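Local coordinates for acyl-CoA-binding domain-containing protein 1 (Oryza sativa Japonica Group, PDB 5H3G) that binds medium- and long-chain acyl-CoA esters with high affinity and may take part in phospholipid biosynthesis, at residues N28-A39 with A74-L85. Residues are numbered along the deposited sequence; the frame is centred on the assembly and turned at random. Where two conformers were deposited one is given.
Sequences NKLILYGLYKQA and AMSDYITKVKQL
Leu35 and Leu32 on one helix and Tyr78 on the other interlock two near-antiparallel members of the acyl-CoA-binding four-helix bundle. Segments 28-39 and 74-85 cross at -150°, with axes 8.3 Å apart at closest approach, and draw together toward Ala39 and Ala74, whose CB atoms are 3.8 Å apart. Ala74 CB also packs 3.5 Å from Ala39 N, a closeness that the small methyl groups permit. Midway along, Leu35 enters as a knob among Ala74, Asp77, Tyr78 and Lys81: its CD2 lies 3.6 Å from Asp77 CB, while its CD1 meets Tyr78 N and the CG of Lys81. Leu32 is the next knob, set among Tyr78, Lys81, Val82 and Leu85. Its CG, anti to the carbonyl carbon (chi1 -66°), carries the side chain into the groove, where CD2 lies 3.7 Å from both Lys81 CB and Val82 CG2 and CD1 meets Leu85 CD1 tip to tip. Cut back to an alanine, this position would lose both methyl branches and is likely to leave Lys81 CB, Val82 CG2 and Leu85 CD1 without their partner, opening a gap in the seam. Tyr36 and Tyr78, both probably part of the acyl-CoA site of this bundle, as in relatives, run alongside each other in the same direction, each with CG anti to its own backbone N. Tyr36 CD1 presents its edge over one face of the Tyr78 ring in an edge-to-face pair, the planes standing at 62° and the centroids 5.8 Å apart. The edge of the Tyr78 ring also meets the carbonyl of Leu32, its CD1 being 3.8 Å from Leu32 O, and the ring of Phe10, from helix 4-17, also meets that of Tyr78. Toward the opening end, Ile31, which takes more than one conformation, lies beside Lys81 in one of them, and Asn28 rests its amide against Leu85 CD2.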
ATOM      1  N   ASN A  28       9.248   1.304  -1.114  1.00 11.99           N
ATOM      2  CA  ASN A  28       7.961   1.674  -1.678  1.00 12.96           C
ATOM      3  C   ASN A  28       6.986   0.509  -1.655  1.00 10.98           C
ATOM      4  O   ASN A  28       5.795   0.715  -1.407  1.00 12.72           O
ATOM      5  CB  ASN A  28       8.174   2.211  -3.091  1.00 13.05           C
ATOM      6  CG  ASN A  28       9.052   3.430  -3.082  1.00 15.81           C
ATOM      7  OD1 ASN A  28      10.273   3.325  -3.205  1.00 17.61           O
ATOM      8  ND2 ASN A  28       8.444   4.597  -2.853  1.00 15.89           N
ATOM      9  N   LYS A  29       7.474  -0.720  -1.866  1.00 11.06           N
ATOM     10  CA  LYS A  29       6.601  -1.882  -1.740  1.00 10.85           C
ATOM     11  C   LYS A  29       5.988  -1.949  -0.347  1.00 12.99           C
ATOM     12  O   LYS A  29       4.808  -2.289  -0.194  1.00 14.46           O
ATOM     13  CB  LYS A  29       7.375  -3.169  -2.047  1.00 11.18           C
ATOM     14  CG  LYS A  29       7.765  -3.282  -3.514  1.00 23.51           C
ATOM     15  CD  LYS A  29       8.233  -4.694  -3.851  1.00 28.21           C
ATOM     16  CE  LYS A  29       8.774  -4.755  -5.271  1.00 39.10           C
ATOM     17  NZ  LYS A  29       9.238  -6.124  -5.666  1.00 47.70           N
ATOM     18  N   LEU A  30       6.766  -1.592   0.679  1.00 12.06           N
ATOM     19  CA  LEU A  30       6.252  -1.640   2.047  1.00 11.58           C
ATOM     20  C   LEU A  30       5.194  -0.570   2.276  1.00 13.75           C
ATOM     21  O   LEU A  30       4.188  -0.822   2.950  1.00 12.82           O
ATOM     22  CB  LEU A  30       7.401  -1.486   3.045  1.00 12.30           C
ATOM     23  CG  LEU A  30       8.310  -2.698   3.234  1.00 13.78           C
ATOM     24  CD1 LEU A  30       9.575  -2.301   3.965  1.00 17.27           C
ATOM     25  CD2 LEU A  30       7.540  -3.795   4.003  1.00 15.03           C
ATOM     26  N   ILE A  31       5.408   0.628   1.726  1.00 12.92           N
ATOM     27  CA  ILE A  31       4.412   1.687   1.850  0.55 11.25           C
ATOM     28  C   ILE A  31       3.097   1.254   1.212  1.00 14.95           C
ATOM     29  O   ILE A  31       2.018   1.425   1.794  1.00 14.28           O
ATOM     30  CB  ILE A  31       4.944   2.993   1.236  0.55 14.30           C
ATOM     31  CG1 ILE A  31       6.020   3.592   2.145  0.55 12.56           C
ATOM     32  CG2 ILE A  31       3.806   3.985   1.004  0.55 15.73           C
ATOM     33  CD1 ILE A  31       6.896   4.596   1.461  0.55 12.60           C
ATOM     34  N   LEU A  32       3.168   0.668   0.015  1.00 10.40           N
ATOM     35  CA  LEU A  32       1.954   0.200  -0.645  1.00 11.11           C
ATOM     36  C   LEU A  32       1.299  -0.922   0.144  1.00 10.58           C
ATOM     37  O   LEU A  32       0.067  -0.969   0.261  1.00 11.93           O
ATOM     38  CB  LEU A  32       2.264  -0.276  -2.070  1.00 10.01           C
ATOM     39  CG  LEU A  32       2.734   0.794  -3.055  1.00 11.40           C
ATOM     40  CD1 LEU A  32       2.779   0.240  -4.465  1.00 12.34           C
ATOM     41  CD2 LEU A  32       1.804   1.996  -2.953  1.00 14.90           C
ATOM     42  N   TYR A  33       2.103  -1.844   0.676  1.00 10.42           N
ATOM     43  CA  TYR A  33       1.547  -2.938   1.463  1.00 11.29           C
ATOM     44  C   TYR A  33       0.734  -2.396   2.629  1.00 11.44           C
ATOM     45  O   TYR A  33      -0.420  -2.787   2.831  1.00 12.40           O
ATOM     46  CB  TYR A  33       2.667  -3.873   1.953  1.00 11.08           C
ATOM     47  CG  TYR A  33       2.180  -4.930   2.938  1.00 11.56           C
ATOM     48  CD1 TYR A  33       1.658  -6.142   2.495  1.00 17.44           C
ATOM     49  CD2 TYR A  33       2.217  -4.696   4.314  1.00 11.96           C
ATOM     50  CE1 TYR A  33       1.194  -7.101   3.406  1.00 15.79           C
ATOM     51  CE2 TYR A  33       1.743  -5.634   5.222  1.00 12.53           C
ATOM     52  CZ  TYR A  33       1.247  -6.830   4.763  1.00 16.69           C
ATOM     53  OH  TYR A  33       0.799  -7.755   5.688  1.00 18.69           O
ATOM     54  N   GLY A  34       1.313  -1.478   3.399  1.00 13.46           N
ATOM     55  CA  GLY A  34       0.608  -1.006   4.581  1.00 14.68           C
ATOM     56  C   GLY A  34      -0.709  -0.339   4.243  1.00 13.74           C
ATOM     57  O   GLY A  34      -1.725  -0.574   4.906  1.00 13.41           O
ATOM     58  N   LEU A  35      -0.713   0.499   3.206  1.00 12.17           N
ATOM     59  CA  LEU A  35      -1.938   1.180   2.815  1.00 13.48           C
ATOM     60  C   LEU A  35      -2.950   0.203   2.238  1.00 13.24           C
ATOM     61  O   LEU A  35      -4.154   0.355   2.454  1.00 13.06           O
ATOM     62  CB  LEU A  35      -1.637   2.287   1.809  1.00 11.91           C
ATOM     63  CG  LEU A  35      -0.935   3.495   2.411  1.00 13.14           C
ATOM     64  CD1 LEU A  35      -0.414   4.373   1.284  1.00 14.79           C
ATOM     65  CD2 LEU A  35      -1.953   4.211   3.260  1.00 14.14           C
ATOM     66  N   TYR A  36      -2.490  -0.810   1.498  1.00 10.66           N
ATOM     67  CA  TYR A  36      -3.426  -1.784   0.956  1.00 11.71           C
ATOM     68  C   TYR A  36      -4.113  -2.559   2.072  1.00 11.21           C
ATOM     69  O   TYR A  36      -5.333  -2.760   2.041  1.00 11.55           O
ATOM     70  CB  TYR A  36      -2.700  -2.744   0.017  1.00 10.70           C
ATOM     71  CG  TYR A  36      -3.652  -3.668  -0.710  1.00 10.90           C
ATOM     72  CD1 TYR A  36      -4.273  -3.270  -1.877  1.00 10.93           C
ATOM     73  CD2 TYR A  36      -3.946  -4.928  -0.204  1.00 11.31           C
ATOM     74  CE1 TYR A  36      -5.148  -4.119  -2.555  1.00 12.39           C
ATOM     75  CE2 TYR A  36      -4.824  -5.775  -0.855  1.00 13.62           C
ATOM     76  CZ  TYR A  36      -5.427  -5.367  -2.038  1.00 12.18           C
ATOM     77  OH  TYR A  36      -6.294  -6.209  -2.699  1.00 14.12           O
ATOM     78  N   LYS A  37      -3.339  -3.029   3.052  1.00 11.34           N
ATOM     79  CA  LYS A  37      -3.933  -3.660   4.228  1.00 11.88           C
ATOM     80  C   LYS A  37      -4.936  -2.731   4.902  1.00 13.22           C
ATOM     81  O   LYS A  37      -6.080  -3.117   5.179  1.00 12.87           O
ATOM     82  CB  LYS A  37      -2.840  -4.057   5.211  1.00 14.43           C
ATOM     83  CG  LYS A  37      -1.869  -5.115   4.680  1.00 12.11           C
ATOM     84  CD  LYS A  37      -2.605  -6.389   4.293  1.00 12.48           C
ATOM     85  CE  LYS A  37      -3.379  -7.013   5.453  1.00 13.23           C
ATOM     86  NZ  LYS A  37      -3.763  -8.419   5.105  1.00 14.58           N
ATOM     87  N   GLN A  38      -4.507  -1.512   5.212  1.00 13.21           N
ATOM     88  CA  GLN A  38      -5.382  -0.574   5.914  1.00 16.05           C
ATOM     89  C   GLN A  38      -6.653  -0.297   5.121  1.00 13.48           C
ATOM     90  O   GLN A  38      -7.753  -0.256   5.688  1.00 16.78           O
ATOM     91  CB  GLN A  38      -4.631   0.726   6.182  1.00 12.28           C
ATOM     92  CG  GLN A  38      -5.404   1.655   7.101  1.00 12.84           C
ATOM     93  CD  GLN A  38      -5.498   1.120   8.519  1.00 19.51           C
ATOM     94  OE1 GLN A  38      -4.710   0.266   8.942  1.00 16.73           O
ATOM     95  NE2 GLN A  38      -6.477   1.620   9.271  1.00 19.07           N
ATOM     96  N   ALA A  39      -6.520  -0.137   3.804  1.00 12.08           N
ATOM     97  CA  ALA A  39      -7.655   0.193   2.942  1.00 15.97           C
ATOM     98  C   ALA A  39      -8.688  -0.925   2.895  1.00 14.64           C
ATOM     99  O   ALA A  39      -9.894  -0.663   2.873  1.00 17.13           O
ATOM    100  CB  ALA A  39      -7.155   0.495   1.532  1.00 15.14           C
ATOM    101  N   ALA A  74      -7.474   5.492   3.452  1.00 21.24           N
ATOM    102  CA  ALA A  74      -6.364   4.618   3.078  1.00 21.42           C
ATOM    103  C   ALA A  74      -6.429   4.248   1.606  1.00 16.93           C
ATOM    104  O   ALA A  74      -5.386   4.167   0.944  1.00 16.22           O
ATOM    105  CB  ALA A  74      -6.358   3.364   3.951  1.00 20.46           C
ATOM    106  N   MET A  75      -7.636   4.009   1.079  1.00 17.06           N
ATOM    107  CA  MET A  75      -7.799   3.854  -0.365  1.00 17.77           C
ATOM    108  C   MET A  75      -7.260   5.071  -1.087  1.00 18.07           C
ATOM    109  O   MET A  75      -6.561   4.951  -2.100  1.00 15.43           O
ATOM    110  CB  MET A  75      -9.272   3.669  -0.739  1.00 24.76           C
ATOM    111  CG  MET A  75      -9.822   2.273  -0.597  1.00 25.93           C
ATOM    112  SD  MET A  75     -11.492   2.115  -1.283  1.00 23.00           S
ATOM    113  CE  MET A  75     -11.665   0.347  -1.138  1.00 34.68           C
ATOM    114  N   SER A  76      -7.596   6.251  -0.562  1.00 21.10           N
ATOM    115  CA  SER A  76      -7.103   7.515  -1.081  1.00 18.28           C
ATOM    116  C   SER A  76      -5.586   7.537  -1.159  1.00 16.30           C
ATOM    117  O   SER A  76      -5.001   7.832  -2.211  1.00 15.78           O
ATOM    118  CB  SER A  76      -7.590   8.651  -0.165  1.00 18.98           C
ATOM    119  OG  SER A  76      -8.976   8.565   0.029  1.00 27.39           O
ATOM    120  N   ASP A  77      -4.936   7.283  -0.031  1.00 16.50           N
ATOM    121  CA  ASP A  77      -3.485   7.360   0.011  1.00 17.07           C
ATOM    122  C   ASP A  77      -2.867   6.315  -0.891  1.00 15.16           C
ATOM    123  O   ASP A  77      -1.915   6.607  -1.615  1.00 14.67           O
ATOM    124  CB  ASP A  77      -2.988   7.174   1.431  1.00 16.60           C
ATOM    125  CG  ASP A  77      -3.369   8.310   2.314  1.00 28.63           C
ATOM    126  OD1 ASP A  77      -3.435   9.436   1.790  1.00 23.63           O
ATOM    127  OD2 ASP A  77      -3.620   8.066   3.507  1.00 30.15           O
ATOM    128  N   TYR A  78      -3.386   5.084  -0.841  1.00 14.96           N
ATOM    129  CA  TYR A  78      -2.867   4.022  -1.703  1.00 14.13           C
ATOM    130  C   TYR A  78      -2.869   4.473  -3.157  1.00 13.60           C
ATOM    131  O   TYR A  78      -1.864   4.343  -3.867  1.00 12.97           O
ATOM    132  CB  TYR A  78      -3.700   2.741  -1.517  1.00 14.19           C
ATOM    133  CG  TYR A  78      -3.278   1.640  -2.466  1.00 13.42           C
ATOM    134  CD1 TYR A  78      -2.240   0.783  -2.134  1.00 13.16           C
ATOM    135  CD2 TYR A  78      -3.880   1.504  -3.712  1.00 13.04           C
ATOM    136  CE1 TYR A  78      -1.828  -0.226  -3.022  1.00 12.51           C
ATOM    137  CE2 TYR A  78      -3.474   0.510  -4.605  1.00 12.64           C
ATOM    138  CZ  TYR A  78      -2.445  -0.338  -4.248  1.00 12.11           C
ATOM    139  OH  TYR A  78      -2.024  -1.315  -5.141  1.00 12.22           O
ATOM    140  N   ILE A  79      -3.993   5.035  -3.603  1.00 13.93           N
ATOM    141  CA  ILE A  79      -4.113   5.505  -4.980  1.00 14.30           C
ATOM    142  C   ILE A  79      -3.061   6.567  -5.276  1.00 13.50           C
ATOM    143  O   ILE A  79      -2.394   6.517  -6.315  1.00 14.17           O
ATOM    144  CB  ILE A  79      -5.535   6.026  -5.249  1.00 15.62           C
ATOM    145  CG1 ILE A  79      -6.516   4.852  -5.297  1.00 16.15           C
ATOM    146  CG2 ILE A  79      -5.587   6.782  -6.566  1.00 18.94           C
ATOM    147  CD1 ILE A  79      -7.957   5.270  -5.068  1.00 22.28           C
ATOM    148  N   THR A  80      -2.888   7.541  -4.374  1.00 14.16           N
ATOM    149  CA  THR A  80      -1.920   8.600  -4.660  0.52 14.24           C
ATOM    150  C   THR A  80      -0.500   8.052  -4.696  1.00 13.63           C
ATOM    151  O   THR A  80       0.306   8.473  -5.535  1.00 14.87           O
ATOM    152  CB  THR A  80      -2.033   9.759  -3.660  0.52 15.19           C
ATOM    153  OG1 THR A  80      -1.681   9.346  -2.329  0.52 15.42           O
ATOM    154  CG2 THR A  80      -3.441  10.321  -3.663  0.52 15.86           C
ATOM    155  N   LYS A  81      -0.174   7.096  -3.823  1.00 13.80           N
ATOM    156  CA  LYS A  81       1.174   6.525  -3.849  1.00 12.98           C
ATOM    157  C   LYS A  81       1.410   5.711  -5.114  1.00 14.29           C
ATOM    158  O   LYS A  81       2.491   5.792  -5.717  1.00 13.83           O
ATOM    159  CB  LYS A  81       1.405   5.648  -2.613  1.00 13.19           C
ATOM    160  CG  LYS A  81       1.421   6.428  -1.300  1.00 21.73           C
ATOM    161  CD  LYS A  81       2.592   7.394  -1.246  1.00 26.99           C
ATOM    162  CE  LYS A  81       2.606   8.174   0.055  1.00 37.02           C
ATOM    163  NZ  LYS A  81       2.309   7.297   1.214  1.00 41.58           N
ATOM    164  N   VAL A  82       0.420   4.915  -5.528  1.00 11.89           N
ATOM    165  CA  VAL A  82       0.560   4.123  -6.754  1.00 11.24           C
ATOM    166  C   VAL A  82       0.691   5.037  -7.960  1.00 11.29           C
ATOM    167  O   VAL A  82       1.556   4.827  -8.817  1.00 12.66           O
ATOM    168  CB  VAL A  82      -0.612   3.140  -6.920  1.00 11.91           C
ATOM    169  CG1 VAL A  82      -0.559   2.501  -8.302  1.00 12.77           C
ATOM    170  CG2 VAL A  82      -0.542   2.054  -5.862  1.00 13.80           C
ATOM    171  N   LYS A  83      -0.136   6.087  -8.027  1.00 11.85           N
ATOM    172  CA  LYS A  83      -0.063   7.042  -9.127  0.53 12.42           C
ATOM    173  C   LYS A  83       1.330   7.644  -9.243  1.00 12.44           C
ATOM    174  O   LYS A  83       1.897   7.744 -10.336  1.00 14.21           O
ATOM    175  CB  LYS A  83      -1.102   8.143  -8.916  0.53 13.64           C
ATOM    176  CG  LYS A  83      -1.023   9.248  -9.918  0.53 15.42           C
ATOM    177  CD  LYS A  83      -1.185   8.694 -11.317  0.53 12.89           C
ATOM    178  CE  LYS A  83      -1.357   9.823 -12.310  0.53 13.54           C
ATOM    179  NZ  LYS A  83      -1.458   9.310 -13.703  0.53 19.33           N
ATOM    180  N   GLN A  84       1.894   8.063  -8.107  1.00 12.61           N
ATOM    181  CA  GLN A  84       3.238   8.632  -8.114  1.00 12.87           C
ATOM    182  C   GLN A  84       4.255   7.621  -8.628  1.00 13.89           C
ATOM    183  O   GLN A  84       5.091   7.938  -9.485  1.00 12.88           O
ATOM    184  CB  GLN A  84       3.607   9.108  -6.712  1.00 14.90           C
ATOM    185  CG  GLN A  84       4.983   9.724  -6.632  1.00 20.93           C
ATOM    186  CD  GLN A  84       5.340  10.144  -5.224  1.00 35.58           C
ATOM    187  OE1 GLN A  84       4.663   9.773  -4.258  1.00 37.64           O
ATOM    188  NE2 GLN A  84       6.407  10.921  -5.095  1.00 40.46           N
ATOM    189  N   LEU A  85       4.185   6.386  -8.128  1.00 11.63           N
ATOM    190  CA  LEU A  85       5.125   5.358  -8.566  1.00 13.87           C
ATOM    191  C   LEU A  85       4.965   5.043 -10.050  1.00 14.19           C
ATOM    192  O   LEU A  85       5.957   4.806 -10.752  1.00 13.22           O
ATOM    193  CB  LEU A  85       4.931   4.093  -7.721  1.00 10.65           C
ATOM    194  CG  LEU A  85       5.531   4.229  -6.322  1.00 11.05           C
ATOM    195  CD1 LEU A  85       4.971   3.175  -5.406  1.00 10.92           C
ATOM    196  CD2 LEU A  85       7.042   4.112  -6.378  1.00 14.86           C
TER